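Long-range contacts in DNA processing protein DprA (Streptococcus pneumoniae, PDB 3UQZ), which binds single-stranded DNA cooperatively, protects it from nucleases and helps load the RecA recombinase onto it during natural transformation: residues F74-D79 / Y89-L94; P82-E87 / L215-I220; L22-Y27 / G38-I43; D102-P107 / D187-S192. One frame throughout, in Å; residues are numbered along the deposited sequence.

Contact 1. Residues F74-D79 / Y89-L94; sequences FSILDD and YDAPVL
Ser75 and Leu94 form a non-hydrogen-bonded antiparallel pair where the outermost strand 73-75 meets the start of strand 94-99, at one margin of the Rossmann-like sheet. Just past this pair the backbone N of Ile76 donates to the carbonyl O of Val93 over 3.1 Å, in a fairly straight bond (160°). The same oxygen lies 3.3 Å from CB of Ser75, and Leu94 CD1 comes within 4.1 Å of that carbon.

Beyond the strand Ile76 carries the apolar part. Its CG1 branch swings opposite the backbone N (chi1 -158°) and takes CD1 to the methyl of Ala91 at 3.9 Å, while CG2 meets CG2 of Val93 at the same separation, the two side chains crossing nearly at right angles. Leu25 of helix 18-28 touches both Ile76 and Val93 and so brings the N-terminal helices onto this edge.

The chain reverses at once in a type I turn, Ser75 to Asp78. Ser75 OG accepts from Leu77 N, and Asp78 OD2 takes the N-H of Ser75 from above the carboxylate plane; Asn5 is hydrogen-bonded to both side chains. The serine's hydroxyl thus closes an ST turn inside the beta turn, a compact ending for an edge strand of an alpha/beta sheet.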
loop_
_atom_site.group_PDB
_atom_site.type_symbol
_atom_site.label_atom_id
_atom_site.label_comp_id
_atom_site.label_asym_id
_atom_site.label_seq_id
_atom_site.Cartn_x
_atom_site.Cartn_y
_atom_site.Cartn_z
ATOM N N PHE A 74 7.677 -6.346 -38.717
ATOM C CA PHE A 74 8.195 -4.980 -38.705
ATOM C C PHE A 74 9.435 -4.959 -37.821
ATOM O O PHE A 74 9.542 -5.770 -36.895
ATOM C CB PHE A 74 7.142 -3.938 -38.270
ATOM C CG PHE A 74 6.684 -3.986 -36.827
ATOM C CD1 PHE A 74 7.284 -3.179 -35.862
ATOM C CD2 PHE A 74 5.640 -4.826 -36.435
ATOM C CE1 PHE A 74 6.882 -3.240 -34.523
ATOM C CE2 PHE A 74 5.233 -4.880 -35.095
ATOM C CZ PHE A 74 5.853 -4.082 -34.152
ATOM N N SER A 75 10.397 -4.079 -38.139
ATOM C CA SER A 75 11.659 -3.983 -37.403
ATOM C C SER A 75 11.853 -2.597 -36.809
ATOM O O SER A 75 11.101 -1.677 -37.131
ATOM C CB SER A 75 12.833 -4.323 -38.319
ATOM O OG SER A 75 13.049 -3.314 -39.294
ATOM N N ILE A 76 12.914 -2.438 -36.000
ATOM C CA ILE A 76 13.320 -1.174 -35.392
ATOM C C ILE A 76 13.679 -0.105 -36.469
ATOM O O ILE A 76 13.785 1.072 -36.142
ATOM C CB ILE A 76 14.435 -1.430 -34.330
ATOM C CG1 ILE A 76 14.532 -0.272 -33.288
ATOM C CG2 ILE A 76 15.779 -1.790 -34.974
ATOM C CD1 ILE A 76 15.044 -0.673 -31.881
ATOM N N LEU A 77 13.834 -0.520 -37.748
ATOM C CA LEU A 77 14.137 0.359 -38.890
ATOM C C LEU A 77 12.866 0.977 -39.488
ATOM O O LEU A 77 12.934 2.044 -40.101
ATOM C CB LEU A 77 14.924 -0.396 -39.992
ATOM C CG LEU A 77 16.314 -1.007 -39.612
ATOM C CD1 LEU A 77 16.917 -1.778 -40.789
ATOM C CD2 LEU A 77 17.319 0.047 -39.091
ATOM N N ASP A 78 11.712 0.315 -39.292
ATOM C CA ASP A 78 10.404 0.743 -39.782
ATOM C C ASP A 78 9.769 1.862 -38.967
ATOM O O ASP A 78 9.981 1.955 -37.760
ATOM C CB ASP A 78 9.458 -0.461 -39.931
ATOM C CG ASP A 78 9.937 -1.494 -40.950
ATOM O OD1 ASP A 78 10.489 -1.087 -42.004
ATOM O OD2 ASP A 78 9.762 -2.703 -40.700
ATOM N N ASP A 79 8.986 2.708 -39.653
ATOM C CA ASP A 79 8.278 3.880 -39.122
ATOM C C ASP A 79 7.242 3.520 -38.060
ATOM O O ASP A 79 7.015 4.303 -37.137
ATOM C CB ASP A 79 7.569 4.659 -40.259
ATOM C CG ASP A 79 8.301 4.709 -41.592
ATOM O OD1 ASP A 79 8.432 3.640 -42.243
ATOM O OD2 ASP A 79 8.681 5.822 -42.019
ATOM N N TYR A 89 16.419 -0.943 -22.908
ATOM C CA TYR A 89 17.674 -1.635 -23.132
ATOM C C TYR A 89 17.299 -2.969 -23.812
ATOM O O TYR A 89 16.346 -3.634 -23.378
ATOM C CB TYR A 89 18.418 -1.870 -21.801
ATOM C CG TYR A 89 19.574 -2.836 -21.933
ATOM C CD1 TYR A 89 20.721 -2.490 -22.647
ATOM C CD2 TYR A 89 19.503 -4.115 -21.391
ATOM C CE1 TYR A 89 21.770 -3.392 -22.810
ATOM C CE2 TYR A 89 20.545 -5.027 -21.552
ATOM C CZ TYR A 89 21.678 -4.659 -22.259
ATOM O OH TYR A 89 22.716 -5.546 -22.414
ATOM N N ASP A 90 18.018 -3.331 -24.887
ATOM C CA ASP A 90 17.790 -4.562 -25.660
ATOM C C ASP A 90 16.403 -4.587 -26.331
ATOM O O ASP A 90 15.719 -5.609 -26.328
ATOM C CB ASP A 90 18.091 -5.833 -24.819
ATOM C CG ASP A 90 18.355 -7.097 -25.611
ATOM O OD1 ASP A 90 18.863 -6.991 -26.737
ATOM O OD2 ASP A 90 18.066 -8.197 -25.092
ATOM N N ALA A 91 15.998 -3.446 -26.923
ATOM C CA ALA A 91 14.726 -3.312 -27.629
ATOM C C ALA A 91 14.611 -4.386 -28.733
ATOM O O ALA A 91 15.602 -4.637 -29.418
ATOM C CB ALA A 91 14.617 -1.928 -28.236
ATOM N N PRO A 92 13.460 -5.091 -28.878
ATOM C CA PRO A 92 13.355 -6.120 -29.936
ATOM C C PRO A 92 13.685 -5.537 -31.295
ATOM O O PRO A 92 13.192 -4.480 -31.675
ATOM C CB PRO A 92 11.899 -6.602 -29.855
ATOM C CG PRO A 92 11.196 -5.586 -29.072
ATOM C CD PRO A 92 12.190 -4.958 -28.136
ATOM N N VAL A 93 14.608 -6.183 -31.978
ATOM C CA VAL A 93 15.091 -5.742 -33.280
ATOM C C VAL A 93 14.103 -6.067 -34.429
ATOM O O VAL A 93 13.990 -5.292 -35.381
ATOM C CB VAL A 93 16.540 -6.238 -33.468
ATOM C CG1 VAL A 93 16.652 -7.451 -34.383
ATOM C CG2 VAL A 93 17.456 -5.110 -33.874
ATOM N N LEU A 94 13.347 -7.172 -34.293
ATOM C CA LEU A 94 12.355 -7.630 -35.263
ATOM C C LEU A 94 11.189 -8.294 -34.516
ATOM O O LEU A 94 11.423 -9.099 -33.616
ATOM C CB LEU A 94 13.010 -8.616 -36.269
ATOM C CG LEU A 94 12.124 -9.274 -37.348
ATOM C CD1 LEU A 94 11.872 -8.343 -38.508
ATOM C CD2 LEU A 94 12.750 -10.553 -37.854
#

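Contact 2. Residues P82-E87 / L215-I220; sequences PWDLSE and LCRGVI
Bends at chi2 and chi3 fold the Arg217 chain round so that its guanidinium reaches Asp84, whose own carboxylate is carried out beside the backbone N by chi1 of -74°. The two meet in a salt bridge: NH1 of Arg217 donates over 2.8 Å to OD2 of Asp84, which lies almost in the guanidinium plane and accepts through its syn lone pair. The bond is noticeably bent, at 142°, and the carboxylate and guanidinium planes stand 71° apart, so this is a one-nitrogen contact and not a flat, two-pronged pairing. OD1 of Asp84 stays at 3.3 Å from NH1 of Arg217.

A water adds a second link, giving one hydrogen to Asp84 OD2 and the other to the carbonyl O of Leu215, at 2.6 Å from the latter. OD2 therefore receives both the arginine and the water. Next to this polar contact the CD1 methyl of Leu215 touches both CD2 of Leu85, at 3.7 Å, and the ring carbon CG of Pro82, at 3.8 Å. Leu215 also touches Val139 of strand 137-140, so this buried leucine, at the end of helix 204-215, joins the short helix 83-86 to the central sheet.

Glu281 forms a long, weak ion pair with Arg217 NE. The arginine and the donating water at OD2 would favour the ionised form of Asp84, and this carboxylate ties the short helix to the link from helix 204-215 into strand 218-222 through charge and hydrogen bonding, beside an apolar contact.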
loop_
_atom_site.group_PDB
_atom_site.type_symbol
_atom_site.label_atom_id
_atom_site.label_comp_id
_atom_site.label_asym_id
_atom_site.label_seq_id
_atom_site.Cartn_x
_atom_site.Cartn_y
_atom_site.Cartn_z
ATOM N N PRO A 82 6.962 1.412 -32.378
ATOM C CA PRO A 82 6.655 2.420 -31.341
ATOM C C PRO A 82 7.871 2.952 -30.587
ATOM O O PRO A 82 8.728 2.185 -30.145
ATOM C CB PRO A 82 5.620 1.737 -30.443
ATOM C CG PRO A 82 5.762 0.314 -30.698
ATOM C CD PRO A 82 6.401 0.089 -32.030
ATOM N N TRP A 83 7.930 4.287 -30.461
ATOM C CA TRP A 83 9.025 5.029 -29.851
ATOM C C TRP A 83 9.313 4.691 -28.406
ATOM O O TRP A 83 10.473 4.740 -28.018
ATOM C CB TRP A 83 8.836 6.539 -30.053
ATOM C CG TRP A 83 9.069 7.035 -31.458
ATOM C CD1 TRP A 83 9.450 6.299 -32.545
ATOM C CD2 TRP A 83 8.954 8.392 -31.914
ATOM N NE1 TRP A 83 9.558 7.109 -33.651
ATOM C CE2 TRP A 83 9.277 8.402 -33.289
ATOM C CE3 TRP A 83 8.636 9.612 -31.285
ATOM C CZ2 TRP A 83 9.294 9.584 -34.045
ATOM C CZ3 TRP A 83 8.669 10.779 -32.031
ATOM C CH2 TRP A 83 8.993 10.758 -33.393
ATOM N N ASP A 84 8.289 4.350 -27.606
ATOM C CA ASP A 84 8.499 3.978 -26.207
ATOM C C ASP A 84 9.285 2.674 -26.100
ATOM O O ASP A 84 10.168 2.574 -25.250
ATOM C CB ASP A 84 7.166 3.858 -25.459
ATOM C CG ASP A 84 6.489 5.177 -25.138
ATOM O OD1 ASP A 84 7.171 6.086 -24.606
ATOM O OD2 ASP A 84 5.265 5.283 -25.364
ATOM N N LEU A 85 8.978 1.687 -26.966
ATOM C CA LEU A 85 9.672 0.402 -27.005
ATOM C C LEU A 85 11.143 0.549 -27.445
ATOM O O LEU A 85 11.992 -0.183 -26.954
ATOM C CB LEU A 85 8.895 -0.618 -27.884
ATOM C CG LEU A 85 9.410 -2.068 -27.929
ATOM C CD1 LEU A 85 9.399 -2.735 -26.548
ATOM C CD2 LEU A 85 8.639 -2.880 -28.936
ATOM N N SER A 86 11.449 1.508 -28.332
ATOM C CA SER A 86 12.806 1.761 -28.822
ATOM C C SER A 86 13.745 2.261 -27.722
ATOM O O SER A 86 14.958 2.092 -27.847
ATOM C CB SER A 86 12.779 2.772 -29.962
ATOM O OG SER A 86 12.434 4.057 -29.477
ATOM N N GLU A 87 13.192 2.885 -26.659
ATOM C CA GLU A 87 13.941 3.468 -25.542
ATOM C C GLU A 87 14.464 2.466 -24.516
ATOM O O GLU A 87 15.293 2.836 -23.683
ATOM C CB GLU A 87 13.113 4.541 -24.829
ATOM C CG GLU A 87 12.767 5.756 -25.666
ATOM C CD GLU A 87 11.611 6.520 -25.056
ATOM O OE1 GLU A 87 11.018 7.357 -25.772
ATOM O OE2 GLU A 87 11.288 6.275 -23.868
ATOM N N LEU A 215 6.576 -1.484 -24.129
ATOM C CA LEU A 215 5.497 -0.969 -24.965
ATOM C C LEU A 215 4.672 0.127 -24.260
ATOM O O LEU A 215 4.110 0.983 -24.932
ATOM C CB LEU A 215 4.567 -2.149 -25.291
ATOM C CG LEU A 215 4.199 -2.508 -26.740
ATOM C CD1 LEU A 215 5.201 -2.015 -27.757
ATOM C CD2 LEU A 215 3.991 -4.005 -26.877
ATOM N N CYS A 216 4.584 0.085 -22.917
ATOM C CA CYS A 216 3.714 0.949 -22.109
ATOM C C CYS A 216 4.381 1.978 -21.198
ATOM O O CYS A 216 5.529 1.812 -20.789
ATOM C CB CYS A 216 2.720 0.091 -21.332
ATOM S SG CYS A 216 2.233 -1.425 -22.188
ATOM N N ARG A 217 3.613 3.027 -20.841
ATOM C CA ARG A 217 4.041 4.110 -19.942
ATOM C C ARG A 217 3.786 3.756 -18.460
ATOM O O ARG A 217 4.327 4.417 -17.568
ATOM C CB ARG A 217 3.352 5.438 -20.310
ATOM C CG ARG A 217 3.558 5.883 -21.757
ATOM C CD ARG A 217 4.799 6.727 -21.938
ATOM N NE ARG A 217 4.463 8.118 -22.249
ATOM C CZ ARG A 217 4.297 8.605 -23.478
ATOM N NH1 ARG A 217 4.415 7.814 -24.537
ATOM N NH2 ARG A 217 4.007 9.888 -23.654
ATOM N N GLY A 218 2.981 2.712 -18.233
ATOM C CA GLY A 218 2.650 2.199 -16.910
ATOM C C GLY A 218 2.365 0.712 -16.890
ATOM O O GLY A 218 1.911 0.145 -17.890
ATOM N N VAL A 219 2.621 0.071 -15.734
ATOM C CA VAL A 219 2.383 -1.362 -15.509
ATOM C C VAL A 219 1.461 -1.534 -14.302
ATOM O O VAL A 219 1.744 -0.998 -13.241
ATOM C CB VAL A 219 3.700 -2.187 -15.333
ATOM C CG1 VAL A 219 3.413 -3.679 -15.207
ATOM C CG2 VAL A 219 4.682 -1.938 -16.472
ATOM N N ILE A 220 0.371 -2.298 -14.462
ATOM C CA ILE A 220 -0.578 -2.628 -13.401
ATOM C C ILE A 220 -0.243 -4.027 -12.877
ATOM O O ILE A 220 -0.205 -4.981 -13.658
ATOM C CB ILE A 220 -2.059 -2.495 -13.865
ATOM C CG1 ILE A 220 -2.433 -1.026 -14.170
ATOM C CG2 ILE A 220 -3.032 -3.115 -12.836
ATOM C CD1 ILE A 220 -3.759 -0.848 -14.949
HETATM O O HOH W 1 3.200 3.451 -24.775
#

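Contact 3. Residues L22-Y27 / G38-I43; sequences LKVLEY and GDIADI
Ile43 and Tyr27 meet where two helices of the N-terminal SAM-like helical domain, 18-28 and 37-43, pack at a steep angle. The axes of segments 22-27 and 38-43 run 119° apart and approach to 9.1 Å. No hydrogen bond passes between them: the join is van der Waals packing, with side chains set against each other and against backbone carbonyls.

Its tightly packed part is built from Ile43, Val24 and Ile40. Val24 and Ile40 cross nearly at right angles, valine CG1 lying 4.0 Å from Ile40 CG2 and valine CG2 lying 3.6 Å from the carbonyl O of Ile40. Ile43 CG2 sits at 3.7 Å from both Lys23 O and Tyr27 CB. Ile40 continues inward to Leu11 of helix 5-13 and Phe52 of helix 49-58, which ties the pair to the rest of the helical bundle.

The solvent side is made by Lys23 and Tyr27, both exposed. Of the Lys23 side chain, CB and CD come near the carbonyl O of Ile43 before the chain leads its ammonium end away. Tyr27 has its CG turned opposite the backbone N (chi1 -180°), which stretches the ring out across Ile43. There the CD1 methyl of Ile43 stands over one ring face as a CH-pi contact, 3.8 Å from the ring centroid and displaced toward the CD2-CE2 side.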
loop_
_atom_site.group_PDB
_atom_site.type_symbol
_atom_site.label_atom_id
_atom_site.label_comp_id
_atom_site.label_asym_id
_atom_site.label_seq_id
_atom_site.Cartn_x
_atom_site.Cartn_y
_atom_site.Cartn_z
ATOM N N LEU A 22 21.434 -5.047 -32.808
ATOM C CA LEU A 22 21.235 -3.656 -32.419
ATOM C C LEU A 22 22.501 -2.826 -32.644
ATOM O O LEU A 22 22.388 -1.735 -33.191
ATOM C CB LEU A 22 20.752 -3.544 -30.963
ATOM C CG LEU A 22 19.262 -3.241 -30.782
ATOM C CD1 LEU A 22 18.810 -3.573 -29.376
ATOM C CD2 LEU A 22 18.937 -1.781 -31.145
ATOM N N LYS A 23 23.701 -3.356 -32.278
ATOM C CA LYS A 23 25.001 -2.696 -32.510
ATOM C C LYS A 23 25.228 -2.496 -34.013
ATOM O O LYS A 23 25.617 -1.401 -34.422
ATOM C CB LYS A 23 26.171 -3.519 -31.934
ATOM C CG LYS A 23 26.336 -3.406 -30.433
ATOM C CD LYS A 23 27.574 -4.152 -29.966
ATOM C CE LYS A 23 27.606 -4.268 -28.462
ATOM N NZ LYS A 23 26.770 -5.393 -27.953
ATOM N N VAL A 24 24.950 -3.553 -34.829
ATOM C CA VAL A 24 25.113 -3.537 -36.284
ATOM C C VAL A 24 24.234 -2.450 -36.894
ATOM O O VAL A 24 24.732 -1.634 -37.672
ATOM C CB VAL A 24 24.860 -4.936 -36.913
ATOM C CG1 VAL A 24 24.827 -4.881 -38.440
ATOM C CG2 VAL A 24 25.887 -5.961 -36.436
ATOM N N LEU A 25 22.941 -2.415 -36.514
ATOM C CA LEU A 25 21.986 -1.436 -37.043
ATOM C C LEU A 25 22.290 -0.001 -36.657
ATOM O O LEU A 25 22.023 0.909 -37.445
ATOM C CB LEU A 25 20.530 -1.813 -36.734
ATOM C CG LEU A 25 20.027 -3.138 -37.328
ATOM C CD1 LEU A 25 18.671 -3.479 -36.786
ATOM C CD2 LEU A 25 19.996 -3.114 -38.858
ATOM N N GLU A 26 22.870 0.195 -35.462
ATOM C CA GLU A 26 23.270 1.508 -34.955
ATOM C C GLU A 26 24.395 2.091 -35.819
ATOM O O GLU A 26 24.327 3.260 -36.198
ATOM C CB GLU A 26 23.707 1.406 -33.488
ATOM C CG GLU A 26 22.556 1.208 -32.518
ATOM C CD GLU A 26 22.882 1.425 -31.052
ATOM O OE1 GLU A 26 24.081 1.542 -30.702
ATOM O OE2 GLU A 26 21.922 1.506 -30.253
ATOM N N TYR A 27 25.400 1.261 -36.160
ATOM C CA TYR A 27 26.525 1.628 -37.015
ATOM C C TYR A 27 26.047 1.818 -38.465
ATOM O O TYR A 27 26.462 2.772 -39.124
ATOM C CB TYR A 27 27.632 0.551 -36.940
ATOM C CG TYR A 27 28.862 0.834 -37.784
ATOM C CD1 TYR A 27 30.014 1.374 -37.215
ATOM C CD2 TYR A 27 28.887 0.527 -39.140
ATOM C CE1 TYR A 27 31.153 1.623 -37.985
ATOM C CE2 TYR A 27 30.013 0.785 -39.922
ATOM C CZ TYR A 27 31.147 1.329 -39.341
ATOM O OH TYR A 27 32.258 1.571 -40.123
ATOM N N GLY A 38 31.654 -9.089 -43.631
ATOM C CA GLY A 38 32.843 -9.058 -42.789
ATOM C C GLY A 38 32.774 -7.960 -41.751
ATOM O O GLY A 38 33.252 -8.141 -40.630
ATOM N N ASP A 39 32.152 -6.823 -42.111
ATOM C CA ASP A 39 31.947 -5.692 -41.206
ATOM C C ASP A 39 30.834 -6.005 -40.208
ATOM O O ASP A 39 31.006 -5.745 -39.019
ATOM C CB ASP A 39 31.643 -4.402 -41.982
ATOM C CG ASP A 39 32.829 -3.859 -42.762
ATOM O OD1 ASP A 39 33.973 -3.921 -42.236
ATOM O OD2 ASP A 39 32.610 -3.314 -43.868
ATOM N N ILE A 40 29.720 -6.616 -40.677
ATOM C CA ILE A 40 28.609 -7.033 -39.816
ATOM C C ILE A 40 29.158 -7.949 -38.714
ATOM O O ILE A 40 28.885 -7.701 -37.539
ATOM C CB ILE A 40 27.441 -7.676 -40.622
ATOM C CG1 ILE A 40 26.748 -6.637 -41.532
ATOM C CG2 ILE A 40 26.424 -8.374 -39.690
ATOM C CD1 ILE A 40 25.744 -7.204 -42.568
ATOM N N ALA A 41 29.998 -8.941 -39.090
ATOM C CA ALA A 41 30.634 -9.896 -38.171
ATOM C C ALA A 41 31.497 -9.190 -37.131
ATOM O O ALA A 41 31.518 -9.587 -35.962
ATOM C CB ALA A 41 31.480 -10.886 -38.953
ATOM N N ASP A 42 32.196 -8.135 -37.568
ATOM C CA ASP A 42 33.102 -7.333 -36.758
ATOM C C ASP A 42 32.325 -6.452 -35.760
ATOM O O ASP A 42 32.472 -6.643 -34.549
ATOM C CB ASP A 42 34.005 -6.518 -37.711
ATOM C CG ASP A 42 35.195 -5.801 -37.122
ATOM O OD1 ASP A 42 35.790 -6.330 -36.157
ATOM O OD2 ASP A 42 35.585 -4.747 -37.681
ATOM N N ILE A 43 31.460 -5.537 -36.276
ATOM C CA ILE A 43 30.621 -4.589 -35.515
ATOM C C ILE A 43 29.778 -5.279 -34.418
ATOM O O ILE A 43 29.711 -4.776 -33.290
ATOM C CB ILE A 43 29.769 -3.704 -36.472
ATOM C CG1 ILE A 43 30.668 -2.904 -37.435
ATOM C CG2 ILE A 43 28.846 -2.765 -35.698
ATOM C CD1 ILE A 43 30.077 -2.693 -38.824
#

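Contact 4. Residues D102-P107 / D187-S192; sequences DLLKFP and DHLVLS
Leu104 lies across Leu189 nearly at a right angle, its CG 3.8 Å from the CD2 methyl of Leu189. Leu104 belongs to the 3-10 turn 102-104 in the connection from strand 94-99 to strand 108-113, and it spans two residues of strand 189-192: its CD2 methyl also reaches CD1 of Leu191, at 4.1 Å. Leu189 and Leu191, two apart in the strand, both face the turn. Leu189 has its CG opposite the backbone N (chi1 179°), and from there its CD2 branch meets Leu104.

One residue earlier, Leu103 approaches the start of the strand. Its CD2 methyl sits 4.1 Å from the backbone N of Leu189 and 4.2 Å from CB of His188, and it approaches the imidazole of His188 at the edge, near the ring plane. Ile162 of the neighbouring strand 161-164 touches both Leu103 and Leu104, and Phe74 touches Leu104 and Leu191, so the turn rests on several strands at once.

Within segment 102-107, Lys105 NZ forms a salt bridge with Asp102 OD1 at 2.8 Å, away from the apolar contact. All cross-segment contacts are apolar or van der Waals and the five touching residues are buried: a 3-10 turn of a strand connection packs its leucines against one face of the Rossmann-like alpha/beta sheet of this domain.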
loop_
_atom_site.group_PDB
_atom_site.type_symbol
_atom_site.label_atom_id
_atom_site.label_comp_id
_atom_site.label_asym_id
_atom_site.label_seq_id
_atom_site.Cartn_x
_atom_site.Cartn_y
_atom_site.Cartn_z
ATOM N N ASP A 102 -2.606 -0.956 -35.945
ATOM C CA ASP A 102 -3.124 0.348 -35.517
ATOM C C ASP A 102 -3.198 0.493 -33.998
ATOM O O ASP A 102 -3.086 1.607 -33.485
ATOM C CB ASP A 102 -4.479 0.659 -36.169
ATOM C CG ASP A 102 -4.404 0.967 -37.658
ATOM O OD1 ASP A 102 -3.337 1.455 -38.117
ATOM O OD2 ASP A 102 -5.420 0.745 -38.360
ATOM N N LEU A 103 -3.324 -0.642 -33.285
ATOM C CA LEU A 103 -3.374 -0.702 -31.829
ATOM C C LEU A 103 -2.096 -0.151 -31.192
ATOM O O LEU A 103 -2.151 0.336 -30.061
ATOM C CB LEU A 103 -3.653 -2.135 -31.358
ATOM C CG LEU A 103 -5.136 -2.550 -31.258
ATOM C CD1 LEU A 103 -5.707 -2.885 -32.599
ATOM C CD2 LEU A 103 -5.283 -3.785 -30.433
ATOM N N LEU A 104 -0.969 -0.152 -31.943
ATOM C CA LEU A 104 0.313 0.390 -31.476
ATOM C C LEU A 104 0.305 1.922 -31.462
ATOM O O LEU A 104 1.228 2.522 -30.918
ATOM C CB LEU A 104 1.483 -0.110 -32.347
ATOM C CG LEU A 104 1.801 -1.604 -32.390
ATOM C CD1 LEU A 104 2.913 -1.880 -33.421
ATOM C CD2 LEU A 104 2.224 -2.135 -31.009
ATOM N N LYS A 105 -0.716 2.559 -32.084
ATOM C CA LYS A 105 -0.827 4.027 -32.170
ATOM C C LYS A 105 -1.563 4.628 -30.962
ATOM O O LYS A 105 -1.535 5.842 -30.761
ATOM C CB LYS A 105 -1.515 4.453 -33.485
ATOM C CG LYS A 105 -0.734 4.127 -34.755
ATOM C CD LYS A 105 -1.575 4.413 -35.996
ATOM C CE LYS A 105 -1.002 3.791 -37.246
ATOM N NZ LYS A 105 -1.955 3.878 -38.384
ATOM N N PHE A 106 -2.203 3.772 -30.158
ATOM C CA PHE A 106 -2.997 4.177 -29.009
ATOM C C PHE A 106 -2.250 4.160 -27.672
ATOM O O PHE A 106 -1.262 3.418 -27.542
ATOM C CB PHE A 106 -4.230 3.276 -28.915
ATOM C CG PHE A 106 -5.244 3.513 -29.994
ATOM C CD1 PHE A 106 -6.048 4.647 -29.977
ATOM C CD2 PHE A 106 -5.404 2.600 -31.030
ATOM C CE1 PHE A 106 -7.012 4.853 -30.968
ATOM C CE2 PHE A 106 -6.367 2.804 -32.019
ATOM C CZ PHE A 106 -7.178 3.918 -31.971
ATOM N N PRO A 107 -2.746 4.902 -26.630
ATOM C CA PRO A 107 -2.100 4.815 -25.308
ATOM C C PRO A 107 -2.294 3.410 -24.734
ATOM O O PRO A 107 -3.386 2.845 -24.842
ATOM C CB PRO A 107 -2.816 5.894 -24.487
ATOM C CG PRO A 107 -3.499 6.783 -25.514
ATOM C CD PRO A 107 -3.901 5.826 -26.581
ATOM N N ASP A 187 -9.267 -10.051 -34.345
ATOM C CA ASP A 187 -9.796 -8.714 -34.121
ATOM C C ASP A 187 -8.872 -7.678 -33.502
ATOM O O ASP A 187 -9.145 -6.485 -33.653
ATOM C CB ASP A 187 -11.097 -8.808 -33.302
ATOM C CG ASP A 187 -12.275 -9.447 -34.017
ATOM O OD1 ASP A 187 -12.052 -10.130 -35.040
ATOM O OD2 ASP A 187 -13.419 -9.280 -33.538
ATOM N N HIS A 188 -7.804 -8.119 -32.794
ATOM C CA HIS A 188 -6.855 -7.267 -32.065
ATOM C C HIS A 188 -5.429 -7.420 -32.620
ATOM O O HIS A 188 -5.280 -7.448 -33.835
ATOM C CB HIS A 188 -6.957 -7.592 -30.559
ATOM C CG HIS A 188 -8.337 -7.394 -30.020
ATOM N ND1 HIS A 188 -8.702 -6.212 -29.414
ATOM C CD2 HIS A 188 -9.424 -8.196 -30.110
ATOM C CE1 HIS A 188 -9.992 -6.334 -29.137
ATOM N NE2 HIS A 188 -10.473 -7.508 -29.545
ATOM N N LEU A 189 -4.389 -7.531 -31.759
ATOM C CA LEU A 189 -2.989 -7.679 -32.169
ATOM C C LEU A 189 -2.190 -8.638 -31.258
ATOM O O LEU A 189 -2.222 -8.508 -30.031
ATOM C CB LEU A 189 -2.323 -6.294 -32.208
ATOM C CG LEU A 189 -0.841 -6.196 -32.601
ATOM C CD1 LEU A 189 -0.591 -6.639 -34.053
ATOM C CD2 LEU A 189 -0.331 -4.782 -32.380
ATOM N N VAL A 190 -1.474 -9.596 -31.871
ATOM C CA VAL A 190 -0.599 -10.545 -31.175
ATOM C C VAL A 190 0.805 -10.276 -31.696
ATOM O O VAL A 190 1.008 -10.254 -32.913
ATOM C CB VAL A 190 -0.975 -12.048 -31.367
ATOM C CG1 VAL A 190 -0.128 -12.943 -30.469
ATOM C CG2 VAL A 190 -2.452 -12.308 -31.118
ATOM N N LEU A 191 1.759 -10.051 -30.787
ATOM C CA LEU A 191 3.158 -9.806 -31.142
ATOM C C LEU A 191 4.055 -10.955 -30.656
ATOM O O LEU A 191 3.778 -11.578 -29.615
ATOM C CB LEU A 191 3.661 -8.477 -30.560
ATOM C CG LEU A 191 3.004 -7.187 -31.051
ATOM C CD1 LEU A 191 3.353 -6.020 -30.122
ATOM C CD2 LEU A 191 3.392 -6.859 -32.512
ATOM N N SER A 192 5.143 -11.220 -31.406
ATOM C CA SER A 192 6.127 -12.264 -31.078
ATOM C C SER A 192 7.492 -11.994 -31.709
ATOM O O SER A 192 7.569 -11.488 -32.825
ATOM C CB SER A 192 5.628 -13.644 -31.509
ATOM O OG SER A 192 6.473 -14.669 -31.013
#

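Contacts 1, 2 and 4 all belong to the Rossmann-like part of the chain and reach one mixed sheet, whereas the centre of contact 3, within the helical N-terminal domain, is about 25 Å from the centre of the chain. Contacts 1 and 4 are buried. Contact 2 is partly buried and alone carries a salt bridge and a bridging water between its segments; contact 3 is partly buried too, with exposed residues at its rim. Contact 1 adds a backbone bond at the sheet edge, whereas contacts 3 and 4 rely on apolar side chains. Pro92 packs on Leu85 between contacts 1 and 2, Leu215 touches Leu191 between 2 and 4, and contact 1 meets helix 18-28 of contact 3.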